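PDB 2P14: heterodimeric restriction endonuclease R.BspD6I small subunit from Bacillus sp., which serves as the catalytic subunit of a heterodimeric type IIS restriction endonuclease, acting in complex with a monomeric site-specific nickase subunit. Local coordinates for residues Ile113-Ala118 with Gln173-Leu178; Met1-Asp6 with Thr25-Lys30; Pro129-Thr134 with Ile162-Ser167. All coordinates share one frame; numbering follows the deposited sequence. Where two conformers were deposited one is given.

Contact 1: residues Ile113-Ala118 with Gln173-Leu178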
# COMPACT_ATOMS: atom_id res chain seq x y z
N ILE A 113 3.08 -2.80 11.40
CA ILE A 113 4.29 -2.99 10.59
C ILE A 113 5.38 -3.60 11.46
O ILE A 113 5.76 -3.02 12.50
CB ILE A 113 4.79 -1.64 9.97
CG1 ILE A 113 3.66 -0.97 9.18
CG2 ILE A 113 6.05 -1.90 9.10
CD1 ILE A 113 3.07 -1.86 8.07
N ASP A 114 5.86 -4.77 11.06
CA ASP A 114 6.89 -5.47 11.83
C ASP A 114 8.25 -4.83 11.57
O ASP A 114 8.58 -4.47 10.44
CB ASP A 114 6.87 -6.95 11.45
CG ASP A 114 8.02 -7.71 12.05
OD1 ASP A 114 7.95 -7.99 13.25
OD2 ASP A 114 8.97 -8.02 11.29
N LEU A 115 9.06 -4.70 12.63
CA LEU A 115 10.36 -4.05 12.49
C LEU A 115 11.32 -4.81 11.56
O LEU A 115 12.02 -4.20 10.78
CB LEU A 115 10.96 -3.85 13.88
CG LEU A 115 11.89 -2.68 14.10
CD1 LEU A 115 11.25 -1.32 13.78
CD2 LEU A 115 12.31 -2.77 15.57
N SER A 116 11.33 -6.16 11.61
CA SER A 116 12.19 -6.91 10.70
C SER A 116 11.76 -6.73 9.25
O SER A 116 12.60 -6.63 8.37
CB SER A 116 12.21 -8.40 11.06
OG SER A 116 12.67 -8.57 12.38
N PHE A 117 10.46 -6.68 9.00
CA PHE A 117 9.94 -6.35 7.67
C PHE A 117 10.40 -4.94 7.24
O PHE A 117 10.85 -4.75 6.13
CB PHE A 117 8.42 -6.43 7.67
CG PHE A 117 7.78 -6.05 6.35
CD1 PHE A 117 7.78 -6.93 5.26
CD2 PHE A 117 7.20 -4.79 6.20
CE1 PHE A 117 7.18 -6.56 4.05
CE2 PHE A 117 6.61 -4.41 5.01
CZ PHE A 117 6.59 -5.31 3.94
N ALA A 118 10.27 -3.96 8.14
CA ALA A 118 10.70 -2.58 7.83
C ALA A 118 12.19 -2.50 7.51
O ALA A 118 12.59 -1.77 6.61
CB ALA A 118 10.36 -1.65 8.97
N GLN A 173 17.81 2.09 10.46
CA GLN A 173 17.15 3.18 11.18
C GLN A 173 15.63 2.96 11.14
O GLN A 173 14.83 3.90 11.12
CB GLN A 173 17.54 4.52 10.56
CG GLN A 173 19.05 4.82 10.70
CD GLN A 173 19.50 6.07 9.95
OE1 GLN A 173 19.87 6.02 8.77
NE2 GLN A 173 19.49 7.20 10.65
N ALA A 174 15.24 1.69 11.16
CA ALA A 174 13.83 1.34 11.02
C ALA A 174 12.96 1.87 12.13
O ALA A 174 11.84 2.31 11.87
CB ALA A 174 13.66 -0.17 10.86
N GLU A 175 13.46 1.86 13.36
CA GLU A 175 12.71 2.38 14.50
C GLU A 175 12.39 3.85 14.29
O GLU A 175 11.24 4.26 14.43
CB GLU A 175 13.49 2.20 15.81
CG GLU A 175 13.62 0.72 16.21
CD GLU A 175 14.86 0.04 15.61
OE1 GLU A 175 15.52 0.62 14.72
OE2 GLU A 175 15.16 -1.10 16.06
N GLU A 176 13.39 4.64 13.93
CA GLU A 176 13.19 6.06 13.68
C GLU A 176 12.23 6.29 12.51
O GLU A 176 11.40 7.21 12.53
CB GLU A 176 14.54 6.73 13.42
CG GLU A 176 14.42 8.20 12.99
CD GLU A 176 15.74 8.95 12.88
OE1 GLU A 176 16.83 8.36 13.09
OE2 GLU A 176 15.68 10.18 12.60
N TRP A 177 12.35 5.46 11.48
CA TRP A 177 11.53 5.62 10.31
C TRP A 177 10.07 5.39 10.66
O TRP A 177 9.19 6.19 10.28
CB TRP A 177 11.96 4.57 9.26
CG TRP A 177 11.23 4.62 7.93
CD1 TRP A 177 10.61 5.71 7.34
CD2 TRP A 177 11.10 3.54 7.00
NE1 TRP A 177 10.13 5.37 6.10
CE2 TRP A 177 10.42 4.04 5.87
CE3 TRP A 177 11.51 2.18 7.02
CZ2 TRP A 177 10.13 3.24 4.76
CZ3 TRP A 177 11.23 1.39 5.91
CH2 TRP A 177 10.54 1.92 4.81
N LEU A 178 9.78 4.27 11.32
CA LEU A 178 8.40 3.98 11.63
C LEU A 178 7.81 5.03 12.60
O LEU A 178 6.62 5.39 12.51
CB LEU A 178 8.22 2.57 12.18
CG LEU A 178 8.56 1.39 11.27
CD1 LEU A 178 8.21 0.05 11.98
CD2 LEU A 178 7.87 1.50 9.86
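Leu178 and Ala118 form the apolar middle of this contact between the first turns of two helices. The two methyls of Leu178 divide the work: its CD1 meets CD1 of Leu115 at 3.8 Å, and its CD2 reaches CG2 of Ile113 at 3.9 Å. Ile113 offers that branch because CG2 stands anti to its backbone N, while the longer CG1-CD1 arm leads away. Where the two backbones come nearest, at Ala118 and Ala174, the small side chains meet methyl to methyl, CB to CB, at 4.1 Å. Leu115 CD1 lies against the same Ala174 methyl.

Aromatic packing is an edge contact. The Trp177 ring presents CZ3 to the carbonyl O of Ala118 at 3.5 Å, with that oxygen in the plane of the ring, so a C-H edge and not the pi face meets the carbonyl.

The polar part is carried by Glu175. Its chain bends at chi2 (89°) and crosses Leu115 at about a right angle, setting its OE2 3.3 Å from Leu115 CD2. The same oxygen is engaged in a salt bridge with Arg119, so the leucine packs beside a paired charge. Within its own segment, Asp114 opens helix 115-121 as an N-cap whose OD2 accepts from Phe117 N at 3.0 Å, with an N-H...O angle of 155°.

Helix 115-121 belongs to the connection between the parallel, neighbouring strands 104-110 and 130-134, and helix 174-184 is the last of the chain. Ile113, Trp177 and Leu178 all touch Pro132 of strand 130-134, while Phe117 meets Phe108 of strand 104-110 and packs on helix 80-98.

Contact 2: residues Met1-Asp6 with Thr25-Lys30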
# COMPACT_ATOMS: atom_id res chain seq x y z
N MET A 1 -16.61 7.63 0.54
CA MET A 1 -15.26 7.22 1.00
C MET A 1 -15.19 6.79 2.47
O MET A 1 -14.51 5.82 2.82
CB MET A 1 -14.24 8.34 0.74
CG MET A 1 -12.83 7.93 1.14
SD MET A 1 -12.13 6.62 0.09
CE MET A 1 -11.47 7.64 -1.24
N GLN A 2 -15.90 7.49 3.35
CA GLN A 2 -15.93 7.12 4.75
C GLN A 2 -16.48 5.70 4.93
O GLN A 2 -16.05 4.98 5.84
CB GLN A 2 -16.76 8.12 5.57
CG GLN A 2 -16.61 7.90 7.07
CD GLN A 2 -15.17 8.10 7.56
OE1 GLN A 2 -14.55 9.14 7.29
NE2 GLN A 2 -14.63 7.10 8.28
N ASP A 3 -17.41 5.32 4.05
CA ASP A 3 -17.99 3.96 4.06
C ASP A 3 -16.90 2.92 3.80
O ASP A 3 -16.88 1.87 4.45
CB ASP A 3 -19.17 3.83 3.06
CG ASP A 3 -18.75 3.86 1.58
OD1 ASP A 3 -19.36 3.13 0.78
OD2 ASP A 3 -17.80 4.61 1.19
N ILE A 4 -16.00 3.25 2.88
CA ILE A 4 -14.94 2.31 2.51
C ILE A 4 -13.96 2.22 3.69
O ILE A 4 -13.55 1.12 4.09
CB ILE A 4 -14.21 2.73 1.22
CG1 ILE A 4 -15.17 2.72 0.03
CG2 ILE A 4 -13.02 1.79 0.95
CD1 ILE A 4 -14.66 3.41 -1.20
N LEU A 5 -13.59 3.37 4.24
CA LEU A 5 -12.67 3.37 5.38
C LEU A 5 -13.21 2.60 6.56
O LEU A 5 -12.49 1.81 7.19
CB LEU A 5 -12.26 4.81 5.78
CG LEU A 5 -11.60 5.62 4.66
CD1 LEU A 5 -11.17 6.98 5.20
CD2 LEU A 5 -10.40 4.87 4.04
N ASP A 6 -14.50 2.81 6.87
CA ASP A 6 -15.15 2.09 7.98
C ASP A 6 -15.20 0.59 7.71
O ASP A 6 -15.17 -0.21 8.65
CB ASP A 6 -16.59 2.60 8.22
CG ASP A 6 -16.64 4.04 8.71
OD1 ASP A 6 -15.63 4.55 9.23
OD2 ASP A 6 -17.73 4.65 8.56
N THR A 25 -9.02 -1.99 -0.25
CA THR A 25 -7.95 -1.05 -0.56
C THR A 25 -8.07 -0.57 -2.04
O THR A 25 -7.93 0.61 -2.36
CB THR A 25 -6.60 -1.68 -0.24
OG1 THR A 25 -6.57 -2.09 1.13
CG2 THR A 25 -5.48 -0.65 -0.51
N TYR A 26 -8.32 -1.50 -2.95
CA TYR A 26 -8.67 -1.15 -4.33
C TYR A 26 -9.86 -0.16 -4.39
O TYR A 26 -9.80 0.80 -5.16
CB TYR A 26 -8.99 -2.46 -5.06
CG TYR A 26 -9.85 -2.33 -6.29
CD1 TYR A 26 -9.31 -1.96 -7.53
CD2 TYR A 26 -11.21 -2.61 -6.22
CE1 TYR A 26 -10.12 -1.85 -8.67
CE2 TYR A 26 -12.02 -2.51 -7.34
CZ TYR A 26 -11.48 -2.12 -8.54
OH TYR A 26 -12.33 -2.06 -9.64
N ARG A 27 -10.90 -0.39 -3.60
CA ARG A 27 -12.03 0.56 -3.58
C ARG A 27 -11.58 1.98 -3.22
O ARG A 27 -12.10 2.94 -3.79
CB ARG A 27 -13.13 0.11 -2.60
CG ARG A 27 -13.82 -1.20 -3.01
CD ARG A 27 -15.25 -1.22 -2.50
NE ARG A 27 -15.27 -1.26 -1.04
CZ ARG A 27 -16.35 -1.00 -0.29
NH1 ARG A 27 -17.52 -0.65 -0.84
NH2 ARG A 27 -16.25 -1.09 1.01
N VAL A 28 -10.63 2.12 -2.30
CA VAL A 28 -10.11 3.46 -1.94
C VAL A 28 -9.49 4.14 -3.16
O VAL A 28 -9.82 5.29 -3.50
CB VAL A 28 -9.07 3.37 -0.81
CG1 VAL A 28 -8.42 4.77 -0.60
CG2 VAL A 28 -9.71 2.92 0.45
N PHE A 29 -8.58 3.42 -3.83
CA PHE A 29 -7.89 3.99 -5.00
C PHE A 29 -8.81 4.22 -6.21
O PHE A 29 -8.70 5.22 -6.92
CB PHE A 29 -6.67 3.16 -5.37
CG PHE A 29 -5.52 3.41 -4.48
CD1 PHE A 29 -4.65 4.49 -4.74
CD2 PHE A 29 -5.31 2.62 -3.35
CE1 PHE A 29 -3.59 4.76 -3.88
CE2 PHE A 29 -4.25 2.90 -2.50
CZ PHE A 29 -3.38 3.96 -2.78
N LYS A 30 -9.78 3.34 -6.38
CA LYS A 30 -10.77 3.57 -7.44
C LYS A 30 -11.56 4.86 -7.15
O LYS A 30 -11.79 5.69 -8.04
CB LYS A 30 -11.72 2.36 -7.53
CG LYS A 30 -12.77 2.46 -8.68
CD LYS A 30 -13.63 1.22 -8.75
CE LYS A 30 -14.71 1.38 -9.81
NZ LYS A 30 -14.07 1.36 -11.15
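Ile4 and Val28 are the apolar centre of an antiparallel helix pair, with their CG2 methyls 3.5 Å apart. The short segments run at 161° to each other, their axes 9.6 Å apart at closest approach, and these two residues mark where the backbones come nearest. Val28 CG2 is also touched by Leu5 CD2 at 4.1 Å, the leucine crossing it at about a right angle. The chain of Met1, bent at chi2 and chi3, brings its CE to 3.7 Å from the carbonyl O of Val28. Phe138 and Val142 of helix 135-146 also pack on Val28.

Ile4 faces two ways. A chi1 of -64° sets CG1 beside the backbone N, and CG2, anti to that N, meets Val28. CG1 lies over the guanidinium of Arg27, 3.9 Å above the plane and over its centre. Its CD1 touches Arg27 CB, so both ends of the arginine chain lean on one isoleucine. With an alanine at Ile4, a gap is likely to open beside Val28 CG2 and the guanidinium face to lose its aliphatic cover.

Arg27 NH2 is hydrogen-bonded to Asn24 OD1, and Asn24 ND2 in turn bonds the carbonyl O of Ile4, so one amide ties the two helices together. At the polar edge Asp3 OD1 stays 4.5 Å from Arg27 NH1, well out of the guanidinium plane, where attraction between charges may help but no N-H points at it.

Contact 3: residues Pro129-Thr134 with Ile162-Ser167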
# COMPACT_ATOMS: atom_id res chain seq x y z
N PRO A 129 11.86 1.74 -3.55
CA PRO A 129 11.21 2.48 -2.47
C PRO A 129 9.86 1.91 -2.05
O PRO A 129 8.91 1.88 -2.87
CB PRO A 129 11.05 3.89 -3.05
CG PRO A 129 10.94 3.67 -4.53
CD PRO A 129 11.80 2.48 -4.82
N VAL A 130 9.79 1.50 -0.78
CA VAL A 130 8.59 0.92 -0.21
C VAL A 130 8.18 1.75 1.00
O VAL A 130 8.99 1.99 1.92
CB VAL A 130 8.79 -0.56 0.20
CG1 VAL A 130 7.47 -1.12 0.74
CG2 VAL A 130 9.28 -1.42 -1.01
N ILE A 131 6.92 2.18 1.03
CA ILE A 131 6.43 2.92 2.19
C ILE A 131 5.38 2.06 2.90
O ILE A 131 4.30 1.82 2.34
CB ILE A 131 5.82 4.28 1.81
CG1 ILE A 131 6.82 5.16 1.04
CG2 ILE A 131 5.37 4.99 3.09
CD1 ILE A 131 6.81 4.92 -0.49
N PRO A 132 5.69 1.63 4.14
CA PRO A 132 4.75 0.81 4.91
C PRO A 132 3.80 1.69 5.70
O PRO A 132 4.26 2.60 6.41
CB PRO A 132 5.67 0.03 5.88
CG PRO A 132 6.78 1.06 6.17
CD PRO A 132 6.94 1.88 4.89
N LEU A 133 2.50 1.41 5.61
CA LEU A 133 1.49 2.11 6.40
C LEU A 133 0.64 1.11 7.14
O LEU A 133 0.29 0.04 6.59
CB LEU A 133 0.59 2.97 5.52
CG LEU A 133 1.20 4.14 4.74
CD1 LEU A 133 0.11 4.94 4.00
CD2 LEU A 133 2.02 5.07 5.64
N THR A 134 0.25 1.45 8.37
CA THR A 134 -0.82 0.69 9.01
C THR A 134 -2.15 1.14 8.44
O THR A 134 -2.28 2.23 7.85
CB THR A 134 -0.87 0.89 10.52
OG1 THR A 134 -1.23 2.25 10.78
CG2 THR A 134 0.46 0.52 11.15
N ILE A 162 7.04 10.33 -0.86
CA ILE A 162 8.50 10.59 -0.83
C ILE A 162 8.91 11.08 0.56
O ILE A 162 9.93 10.64 1.10
CB ILE A 162 8.92 11.57 -1.94
CG1 ILE A 162 8.71 10.89 -3.31
CG2 ILE A 162 10.37 12.07 -1.72
CD1 ILE A 162 8.88 11.84 -4.50
N LYS A 163 8.11 11.97 1.14
CA LYS A 163 8.35 12.42 2.51
C LYS A 163 8.38 11.23 3.48
O LYS A 163 9.30 11.12 4.29
CB LYS A 163 7.29 13.42 2.94
CG LYS A 163 7.47 14.00 4.32
CD LYS A 163 6.28 14.91 4.66
CE LYS A 163 4.93 14.20 4.45
NZ LYS A 163 3.79 15.09 4.81
N LEU A 164 7.37 10.36 3.40
CA LEU A 164 7.23 9.24 4.33
C LEU A 164 8.30 8.17 4.12
O LEU A 164 8.68 7.49 5.08
CB LEU A 164 5.86 8.60 4.16
CG LEU A 164 4.71 9.50 4.56
CD1 LEU A 164 3.38 8.78 4.24
CD2 LEU A 164 4.76 9.92 6.04
N LEU A 165 8.80 8.08 2.89
CA LEU A 165 9.88 7.15 2.53
C LEU A 165 11.14 7.34 3.37
O LEU A 165 11.84 6.36 3.68
CB LEU A 165 10.21 7.26 1.04
CG LEU A 165 11.33 6.36 0.49
CD1 LEU A 165 10.98 4.84 0.59
CD2 LEU A 165 11.64 6.77 -0.96
N ARG A 166 11.42 8.60 3.74
CA ARG A 166 12.66 8.90 4.46
C ARG A 166 13.89 8.23 3.85
O ARG A 166 14.60 7.45 4.52
CB ARG A 166 12.52 8.54 5.94
CG ARG A 166 11.51 9.42 6.73
CD ARG A 166 11.89 10.90 6.74
NE ARG A 166 13.23 11.13 7.31
CZ ARG A 166 13.51 11.27 8.61
NH1 ARG A 166 12.56 11.20 9.53
NH2 ARG A 166 14.76 11.46 9.00
N SER A 167 14.19 8.60 2.61
CA SER A 167 15.35 8.04 1.91
C SER A 167 16.69 8.38 2.57
O SER A 167 17.72 7.79 2.23
CB SER A 167 15.32 8.42 0.43
OG SER A 167 15.66 9.78 0.25
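Leu165, which packs on Pro129 and Ile131, gives its carbonyl O to Lys125 NZ, and the same ammonium takes the carbonyl O of Arg166; two backbone oxygens thus grip one lysine at the end of helix 154-165. The helix lies against strand 130-134, an outermost strand of the mixed sheet, in an alpha/beta arrangement consistent with the PD-(D/E)XK nuclease clan. The positive phi of Arg166 (45°) ends the helical run.

The contact is mainly carbon packing. The fork of Leu165, its CG anti to the backbone N (chi1 180°), reaches the start of the strand: CD2 meets Pro129 CB at 3.6 Å, and CD1 comes to 3.7 Å from the carbonyl O of Val130. Ile131, modelled in two conformers, in one of them lies against the last turn of the helix, with CG1 3.9 Å from Leu165 CA and CG2 3.8 Å from Leu164 CB.

Strand 104-110 pairs with strand 130-134 through backbone hydrogen bonds of Ile131 with Thr106 and Phe108. Val130 points away from the helix and touches Val90 and Leu94 of helix 80-98. Farther along, Leu133 crosses Leu164 at about a right angle, its CD2 4.2 Å from Leu164 CD1.

Contacts 1 and 3 are adjacent, their centres 11 Å apart, and Trp177 joins them: its NE1 lies 2.8 Å from Leu164 O in a probable hydrogen bond, its CH2 comes to 3.3 Å from Val130 O, and its CZ2 packs 3.5 Å from Pro132 CD. One indole thus ties the end of helix 154-165 and strand 130-134 to the last helix. In chain order, both segments of contact 3 fall between those of contact 1. Contact 2 lies on the opposite side of the chain's centre, its own centre 26 Å from that of contact 1 and 21 Å from that of contact 3, with no touch to either.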